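Local coordinates for AB hydrolase-1 domain-containing protein (PDB 4Q34), which is a putative esterase of the alpha/beta hydrolase family, probably cleaving ester bonds in substrates that are not yet identified, at residues N74-R79 and L312-L317; A196-G201 and F299-L304. All blocks are in the same frame, centred on the assembly; numbering follows the deposited sequence.

Contact 1: residues N74-R79 and L312-L317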
ATOM      1  N   ASN A  74       6.455   6.244 -12.317  1.00 16.04           N
ATOM      2  CA  ASN A  74       6.217   6.173 -13.746  1.00 16.75           C
ATOM      3  C   ASN A  74       7.365   6.755 -14.569  1.00 18.64           C
ATOM      4  O   ASN A  74       7.771   6.154 -15.598  1.00 18.51           O
ATOM      5  CB  ASN A  74       4.930   6.895 -14.120  1.00 18.31           C
ATOM      6  CG  ASN A  74       3.675   6.151 -13.698  1.00 16.30           C
ATOM      7  OD1 ASN A  74       3.669   5.340 -12.748  1.00 18.08           O
ATOM      8  ND2 ASN A  74       2.599   6.443 -14.386  1.00 17.64           N
ATOM      9  N   ILE A  75       7.880   7.895 -14.129  1.00 18.35           N
ATOM     10  CA  ILE A  75       8.909   8.595 -14.885  1.00 18.82           C
ATOM     11  C   ILE A  75      10.179   7.750 -15.044  1.00 18.37           C
ATOM     12  O   ILE A  75      10.732   7.644 -16.137  1.00 17.91           O
ATOM     13  CB  ILE A  75       9.254   9.924 -14.212  1.00 19.95           C
ATOM     14  CG1 ILE A  75       8.072  10.873 -14.319  1.00 19.72           C
ATOM     15  CG2 ILE A  75      10.524  10.579 -14.830  1.00 20.59           C
ATOM     16  CD1 ILE A  75       8.146  12.070 -13.389  1.00 19.56           C
ATOM     17  N   PHE A  76      10.649   7.142 -13.957  1.00 17.86           N
ATOM     18  CA  PHE A  76      11.870   6.348 -14.028  1.00 18.16           C
ATOM     19  C   PHE A  76      11.673   4.980 -14.648  1.00 18.03           C
ATOM     20  O   PHE A  76      12.588   4.490 -15.281  1.00 19.18           O
ATOM     21  CB  PHE A  76      12.612   6.332 -12.686  1.00 17.56           C
ATOM     22  CG  PHE A  76      13.301   7.645 -12.437  1.00 17.78           C
ATOM     23  CD1 PHE A  76      14.502   7.927 -13.086  1.00 19.11           C
ATOM     24  CD2 PHE A  76      12.664   8.650 -11.734  1.00 18.59           C
ATOM     25  CE1 PHE A  76      15.104   9.148 -12.944  1.00 19.54           C
ATOM     26  CE2 PHE A  76      13.264   9.913 -11.579  1.00 18.97           C
ATOM     27  CZ  PHE A  76      14.475  10.162 -12.198  1.00 20.54           C
ATOM     28  N   LEU A  77      10.461   4.417 -14.531  1.00 18.22           N
ATOM     29  CA  LEU A  77      10.137   3.191 -15.253  1.00 17.46           C
ATOM     30  C   LEU A  77      10.189   3.453 -16.753  1.00 17.43           C
ATOM     31  O   LEU A  77      10.742   2.642 -17.508  1.00 19.75           O
ATOM     32  CB  LEU A  77       8.733   2.711 -14.855  1.00 17.46           C
ATOM     33  CG  LEU A  77       8.288   1.401 -15.496  1.00 18.35           C
ATOM     34  CD1 LEU A  77       9.236   0.280 -15.112  1.00 19.34           C
ATOM     35  CD2 LEU A  77       6.854   1.103 -15.073  1.00 21.67           C
ATOM     36  N   ARG A  78       9.655   4.588 -17.177  1.00 17.44           N
ATOM     37  CA  ARG A  78       9.680   4.973 -18.601  1.00 18.69           C
ATOM     38  C   ARG A  78      11.107   5.153 -19.121  1.00 19.75           C
ATOM     39  O   ARG A  78      11.406   4.876 -20.299  1.00 21.17           O
ATOM     40  CB  ARG A  78       8.838   6.230 -18.827  1.00 21.21           C
ATOM     41  CG  ARG A  78       8.690   6.548 -20.295  1.00 25.41           C
ATOM     42  CD  ARG A  78       7.692   7.679 -20.506  1.00 28.82           C
ATOM     43  NE  ARG A  78       6.334   7.231 -20.196  1.00 31.15           N
ATOM     44  CZ  ARG A  78       5.625   7.638 -19.151  1.00 29.28           C
ATOM     45  NH1 ARG A  78       6.098   8.580 -18.346  1.00 29.50           N
ATOM     46  NH2 ARG A  78       4.410   7.134 -18.964  1.00 31.15           N
ATOM     47  N   ARG A  79      11.989   5.583 -18.251  1.00 19.85           N
ATOM     48  CA  ARG A  79      13.409   5.766 -18.540  1.00 19.84           C
ATOM     49  C   ARG A  79      14.247   4.496 -18.402  1.00 19.39           C
ATOM     50  O   ARG A  79      15.477   4.543 -18.389  1.00 20.02           O
ATOM     51  CB  ARG A  79      13.939   6.878 -17.643  1.00 20.01           C
ATOM     52  CG  ARG A  79      13.298   8.220 -17.950  1.00 20.81           C
ATOM     53  CD  ARG A  79      13.731   9.361 -17.049  1.00 20.97           C
ATOM     54  NE  ARG A  79      12.935  10.553 -17.389  1.00 22.09           N
ATOM     55  CZ  ARG A  79      13.295  11.813 -17.184  1.00 25.60           C
ATOM     56  NH1 ARG A  79      14.455  12.120 -16.597  1.00 23.12           N
ATOM     57  NH2 ARG A  79      12.458  12.775 -17.571  1.00 23.10           N
ATOM     58  N   LEU A 312      17.387  16.291 -13.512  1.00 17.90           N
ATOM     59  CA  LEU A 312      18.578  16.552 -12.700  0.50 18.28           C
ATOM     60  C   LEU A 312      19.088  15.267 -12.109  1.00 19.41           C
ATOM     61  O   LEU A 312      20.295  14.993 -12.139  1.00 19.46           O
ATOM     62  CB  LEU A 312      18.296  17.516 -11.545  0.50 17.81           C
ATOM     63  CG  LEU A 312      18.264  18.998 -11.871  0.50 16.74           C
ATOM     64  CD1 LEU A 312      17.795  19.690 -10.605  0.50 16.58           C
ATOM     65  CD2 LEU A 312      19.632  19.487 -12.326  0.50 17.57           C
ATOM     66  N   LEU A 313      18.179  14.474 -11.560  1.00 19.05           N
ATOM     67  CA  LEU A 313      18.577  13.186 -11.041  1.00 18.69           C
ATOM     68  C   LEU A 313      19.144  12.260 -12.153  1.00 17.59           C
ATOM     69  O   LEU A 313      20.191  11.615 -11.952  1.00 19.83           O
ATOM     70  CB  LEU A 313      17.421  12.501 -10.292  1.00 19.54           C
ATOM     71  CG  LEU A 313      17.729  11.123  -9.690  1.00 19.92           C
ATOM     72  CD1 LEU A 313      18.930  11.105  -8.756  1.00 18.73           C
ATOM     73  CD2 LEU A 313      16.474  10.591  -9.015  1.00 21.84           C
ATOM     74  N   SER A 314      18.465  12.163 -13.285  1.00 17.26           N
ATOM     75  CA  SER A 314      18.967  11.318 -14.408  1.00 18.63           C
ATOM     76  C   SER A 314      20.381  11.748 -14.810  1.00 19.18           C
ATOM     77  O   SER A 314      21.215  10.943 -15.126  1.00 18.61           O
ATOM     78  CB  SER A 314      18.075  11.419 -15.639  1.00 18.68           C
ATOM     79  OG  SER A 314      16.851  10.731 -15.469  1.00 17.42           O
ATOM     80  N   GLU A 315      20.629  13.058 -14.829  1.00 18.07           N
ATOM     81  CA  GLU A 315      21.913  13.567 -15.194  1.00 18.89           C
ATOM     82  C   GLU A 315      23.003  13.059 -14.233  1.00 19.82           C
ATOM     83  O   GLU A 315      24.060  12.592 -14.646  1.00 19.24           O
ATOM     84  CB  GLU A 315      21.866  15.138 -15.253  1.00 19.66           C
ATOM     85  CG  GLU A 315      23.199  15.801 -15.569  1.00 21.22           C
ATOM     86  CD  GLU A 315      23.101  17.326 -15.667  1.00 28.78           C
ATOM     87  OE1 GLU A 315      22.901  17.920 -14.613  1.00 30.23           O
ATOM     88  OE2 GLU A 315      23.263  17.879 -16.777  1.00 30.61           O
ATOM     89  N   TRP A 316      22.744  13.198 -12.939  1.00 18.98           N
ATOM     90  CA  TRP A 316      23.696  12.747 -11.914  1.00 19.12           C
ATOM     91  C   TRP A 316      23.930  11.255 -12.024  1.00 19.85           C
ATOM     92  O   TRP A 316      25.056  10.789 -11.977  1.00 19.50           O
ATOM     93  CB  TRP A 316      23.143  13.084 -10.550  1.00 20.23           C
ATOM     94  CG  TRP A 316      24.059  12.826  -9.450  1.00 20.13           C
ATOM     95  CD1 TRP A 316      25.122  13.579  -9.066  1.00 22.11           C
ATOM     96  CD2 TRP A 316      23.999  11.723  -8.550  1.00 19.07           C
ATOM     97  NE1 TRP A 316      25.738  12.987  -7.978  1.00 22.19           N
ATOM     98  CE2 TRP A 316      25.073  11.860  -7.645  1.00 20.70           C
ATOM     99  CE3 TRP A 316      23.163  10.624  -8.441  1.00 19.28           C
ATOM    100  CZ2 TRP A 316      25.296  10.953  -6.598  1.00 20.25           C
ATOM    101  CZ3 TRP A 316      23.383   9.729  -7.392  1.00 21.67           C
ATOM    102  CH2 TRP A 316      24.452   9.918  -6.497  1.00 21.28           C
ATOM    103  N   LEU A 317      22.848  10.510 -12.141  1.00 16.82           N
ATOM    104  CA  LEU A 317      22.964   9.057 -12.271  1.00 17.65           C
ATOM    105  C   LEU A 317      23.865   8.752 -13.464  1.00 18.52           C
ATOM    106  O   LEU A 317      24.739   7.889 -13.394  1.00 20.15           O
ATOM    107  CB  LEU A 317      21.597   8.428 -12.440  1.00 19.31           C
ATOM    108  CG  LEU A 317      20.657   8.455 -11.237  1.00 18.93           C
ATOM    109  CD1 LEU A 317      19.255   7.986 -11.631  1.00 20.43           C
ATOM    110  CD2 LEU A 317      21.234   7.654 -10.084  1.00 20.93           C
TER
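Arg79 reaches across to Ser314 and, beside it, Phe76 leans on Leu313, so that one polar and one apolar contact join two helices of the alpha/beta hydrolase fold, 72-78 and 306-319. The polar link is a hydrogen bond from Arg79 NH1 to Ser314 OG, 3.0 Å long with an N-H...O angle of 152°. The hydroxyl oxygen lies in the plane of the guanidinium group, at its edge, where an N-H bond can be directed at it. Ser314 OG also comes within 3.5 Å of Phe76 CE1, at a slant to the ring, so the serine meets both Phe76 and Arg79. On the apolar side, Phe76 CZ rests 3.8 Å from Leu313 CD2, the two side chains crossing obliquely.

The aliphatic part of Arg79, extended from CG to NE, carries the guanidinium from just past the end of helix 72-78 to the neighbouring helix. There NH2 makes a salt bridge with Asp311, one turn before Ser314, so the two nitrogens grip the same helix at two points of attachment that should limit rotation of the group. With an alanine here, Asp311 would probably lose its salt-bridge mate and Ser314 OG this donor, weakening the hold on helix 306-319. Further out, Arg45 NE bonds to the carbonyl oxygen of Arg79. Phe72 packs edge-to-face with the Phe76 ring, and Ile75 CG2 sits over one face of that ring, 4.2 Å above its plane and offset toward the rim.

Contact 2: residues A196-G201 and F299-L304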
ATOM      1  N   ALA A 196      20.761   9.186  -3.455  1.00 16.73           N
ATOM      2  CA  ALA A 196      20.219  10.516  -3.718  1.00 17.45           C
ATOM      3  C   ALA A 196      19.150  10.785  -2.677  1.00 17.78           C
ATOM      4  O   ALA A 196      18.206   9.990  -2.536  1.00 17.94           O
ATOM      5  CB  ALA A 196      19.603  10.606  -5.109  1.00 17.25           C
ATOM      6  N   SER A 197      19.238  11.925  -2.015  1.00 16.04           N
ATOM      7  CA  SER A 197      18.287  12.258  -0.972  1.00 16.51           C
ATOM      8  C   SER A 197      17.646  13.615  -1.184  1.00 18.84           C
ATOM      9  O   SER A 197      18.362  14.634  -1.373  1.00 18.62           O
ATOM     10  CB  SER A 197      18.955  12.188   0.411  1.00 17.68           C
ATOM     11  OG  SER A 197      17.990  12.281   1.448  1.00 18.96           O
ATOM     12  N   TYR A 198      16.311  13.630  -1.123  1.00 15.73           N
ATOM     13  CA  TYR A 198      15.545  14.859  -1.209  1.00 15.34           C
ATOM     14  C   TYR A 198      15.254  15.380   0.202  1.00 15.10           C
ATOM     15  O   TYR A 198      14.638  14.663   1.020  1.00 17.68           O
ATOM     16  CB  TYR A 198      14.221  14.679  -1.982  1.00 15.62           C
ATOM     17  CG  TYR A 198      14.492  14.435  -3.434  1.00 15.98           C
ATOM     18  CD1 TYR A 198      14.659  15.490  -4.324  1.00 18.64           C
ATOM     19  CD2 TYR A 198      14.707  13.168  -3.875  1.00 16.09           C
ATOM     20  CE1 TYR A 198      15.010  15.268  -5.637  1.00 17.06           C
ATOM     21  CE2 TYR A 198      15.047  12.903  -5.179  1.00 16.64           C
ATOM     22  CZ  TYR A 198      15.191  13.968  -6.078  1.00 16.37           C
ATOM     23  OH  TYR A 198      15.556  13.745  -7.389  1.00 17.96           O
ATOM     24  N   GLU A 199      15.748  16.575   0.499  1.00 16.20           N
ATOM     25  CA  GLU A 199      15.494  17.232   1.784  1.00 16.96           C
ATOM     26  C   GLU A 199      15.616  16.296   2.993  1.00 18.65           C
ATOM     27  O   GLU A 199      14.684  16.172   3.780  1.00 16.58           O
ATOM     28  CB  GLU A 199      14.126  17.920   1.805  1.00 18.55           C
ATOM     29  CG  GLU A 199      14.015  18.963   0.698  1.00 20.11           C
ATOM     30  CD  GLU A 199      13.401  20.280   1.115  1.00 19.97           C
ATOM     31  OE1 GLU A 199      12.726  20.336   2.168  1.00 19.48           O
ATOM     32  OE2 GLU A 199      13.565  21.287   0.357  1.00 19.44           O
ATOM     33  N   PRO A 200      16.780  15.656   3.154  1.00 18.39           N
ATOM     34  CA  PRO A 200      16.988  14.839   4.338  1.00 18.15           C
ATOM     35  C   PRO A 200      16.875  15.637   5.634  1.00 19.20           C
ATOM     36  O   PRO A 200      17.138  16.826   5.689  1.00 19.87           O
ATOM     37  CB  PRO A 200      18.418  14.283   4.161  1.00 18.30           C
ATOM     38  CG  PRO A 200      19.073  15.228   3.226  1.00 18.21           C
ATOM     39  CD  PRO A 200      17.972  15.706   2.314  1.00 18.86           C
ATOM     40  N   GLY A 201      16.509  14.950   6.695  1.00 19.42           N
ATOM     41  CA  GLY A 201      16.450  15.586   8.006  1.00 20.26           C
ATOM     42  C   GLY A 201      16.663  14.522   9.063  1.00 22.74           C
ATOM     43  O   GLY A 201      15.986  13.499   9.031  1.00 21.68           O
ATOM     44  N   PHE A 299       8.596  18.495  -1.145  1.00 18.12           N
ATOM     45  CA  PHE A 299       8.430  17.310  -2.031  1.00 15.97           C
ATOM     46  C   PHE A 299       8.747  17.619  -3.510  1.00 16.46           C
ATOM     47  O   PHE A 299       7.835  17.632  -4.343  1.00 16.48           O
ATOM     48  CB  PHE A 299       7.014  16.770  -2.009  1.00 16.40           C
ATOM     49  CG  PHE A 299       6.588  16.145  -0.734  1.00 16.77           C
ATOM     50  CD1 PHE A 299       6.344  16.904   0.379  1.00 17.61           C
ATOM     51  CD2 PHE A 299       6.321  14.801  -0.654  1.00 17.54           C
ATOM     52  CE1 PHE A 299       5.944  16.335   1.559  1.00 18.33           C
ATOM     53  CE2 PHE A 299       5.885  14.221   0.521  1.00 18.29           C
ATOM     54  CZ  PHE A 299       5.708  15.003   1.646  1.00 18.84           C
ATOM     55  N   PRO A 300      10.016  17.855  -3.827  1.00 16.18           N
ATOM     56  CA  PRO A 300      10.313  18.226  -5.221  1.00 17.09           C
ATOM     57  C   PRO A 300       9.963  17.163  -6.238  1.00 18.51           C
ATOM     58  O   PRO A 300       9.649  17.489  -7.394  1.00 18.95           O
ATOM     59  CB  PRO A 300      11.836  18.447  -5.204  1.00 17.76           C
ATOM     60  CG  PRO A 300      12.155  18.778  -3.791  1.00 19.83           C
ATOM     61  CD  PRO A 300      11.209  17.964  -2.980  1.00 18.32           C
HETATM   62  N   MSE A 301       9.964  15.911  -5.810  1.00 17.59           N
HETATM   63  CA  MSE A 301       9.601  14.791  -6.692  1.00 16.54           C
HETATM   64  C   MSE A 301       8.180  14.798  -7.122  1.00 16.16           C
HETATM   65  O   MSE A 301       7.865  14.124  -8.099  1.00 17.61           O
HETATM   66  CB  MSE A 301       9.977  13.403  -6.042  1.00 17.65           C
HETATM   67  CG  MSE A 301       9.057  12.947  -4.891  1.00 17.19           C
HETATM   68 SE   MSE A 301       9.087  13.970  -3.246  0.75 17.59          SE
HETATM   69  CE  MSE A 301      10.910  13.663  -2.790  1.00 17.70           C
ATOM     70  N   SER A 302       7.274  15.519  -6.435  1.00 16.95           N
ATOM     71  CA  SER A 302       5.837  15.559  -6.840  1.00 16.00           C
ATOM     72  C   SER A 302       5.351  16.968  -7.195  1.00 17.25           C
ATOM     73  O   SER A 302       4.182  17.169  -7.511  1.00 18.10           O
ATOM     74  CB  SER A 302       4.924  14.910  -5.774  1.00 19.19           C
ATOM     75  OG  SER A 302       5.066  15.510  -4.482  1.00 18.84           O
ATOM     76  N   ASP A 303       6.260  17.928  -7.115  1.00 17.73           N
ATOM     77  CA  ASP A 303       5.943  19.320  -7.463  1.00 17.33           C
ATOM     78  C   ASP A 303       5.601  19.456  -8.965  1.00 18.60           C
ATOM     79  O   ASP A 303       5.859  18.549  -9.754  1.00 18.91           O
ATOM     80  CB  ASP A 303       7.130  20.219  -7.126  1.00 18.89           C
ATOM     81  CG  ASP A 303       7.259  20.527  -5.641  1.00 16.71           C
ATOM     82  OD1 ASP A 303       6.309  20.328  -4.836  1.00 19.72           O
ATOM     83  OD2 ASP A 303       8.359  20.984  -5.272  1.00 18.88           O
ATOM     84  N   LEU A 304       5.088  20.623  -9.359  1.00 18.97           N
ATOM     85  CA  LEU A 304       4.680  20.867 -10.755  1.00 20.17           C
ATOM     86  C   LEU A 304       5.802  20.717 -11.739  1.00 19.47           C
ATOM     87  O   LEU A 304       5.528  20.349 -12.884  1.00 22.26           O
ATOM     88  CB  LEU A 304       4.051  22.252 -10.917  1.00 19.50           C
ATOM     89  CG  LEU A 304       2.720  22.426 -10.164  1.00 20.81           C
ATOM     90  CD1 LEU A 304       2.306  23.903 -10.241  1.00 23.84           C
ATOM     91  CD2 LEU A 304       1.622  21.544 -10.744  1.00 21.22           C
TER
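Tyr198, the last residue of strand 192-198, meets Pro300 and Met301 through the base of its side chain and the near part of its ring. The contact is wholly apolar and buried. Met301, present as selenomethionine, makes the closer approach: its terminal methyl CE lies 3.6 Å from Tyr198 CB and 3.7 Å from Tyr198 CG, touching where the ring joins the chain. The methyl gets there because the side chain folds back on itself, with CG set between the backbone N and the carbonyl carbon (chi1 74°) and further bends at chi2 (-67°) and chi3 (-62°). Pro300 meets another part of the ring, its CG standing 4.2 Å from Tyr198 CD1. Both partners run past the tyrosine in the opposite sense, and both approach its ring at a slant.

The loop presents this pair from a tight turn, in which Ser302 N bonds to Phe299 O at 3.0 Å. On the other segment, Glu199 takes up left-handed backbone angles directly after the strand. Glu199 OE1 is hydrogen-bonded to ND1 of His298, the residue just before 299-304, and makes a salt bridge with Arg117; the glutamate-histidine pairing is consistent with the acid-histidine pair of an esterase catalytic triad. Tyr198 and its two partners thus pack directly beside the probable active site. Around them, Tyr245 of strand 242-246 stacks with the Tyr198 ring, His175 at the end of strand 170-175 touches both Tyr198 and Met301, and Val309 of helix 306-319 packs on Tyr198 and Pro300.

How the contacts relate
The centres of the two contacts lie about 14 Å apart, and helix 306-319 with the loop leading into it ties them together. Along the chain the order is 74-79, 196-201, 299-304, 312-317, so contact 2 falls within the span that contact 1 brackets. Leu313 is the physical bridge: its CD2 packs 3.7 Å from Tyr198 OH, and its CD1 packs 3.7 Å from Ala196 CB. Contact 1 pairs helices 72-78 and 306-319, the latter packed on strand 192-198 of the mixed sheet, while contact 2 sits deeper, at the end of that parallel strand. Both contacts thus involve the last helix or the loop that leads into it from His298, the probable catalytic histidine.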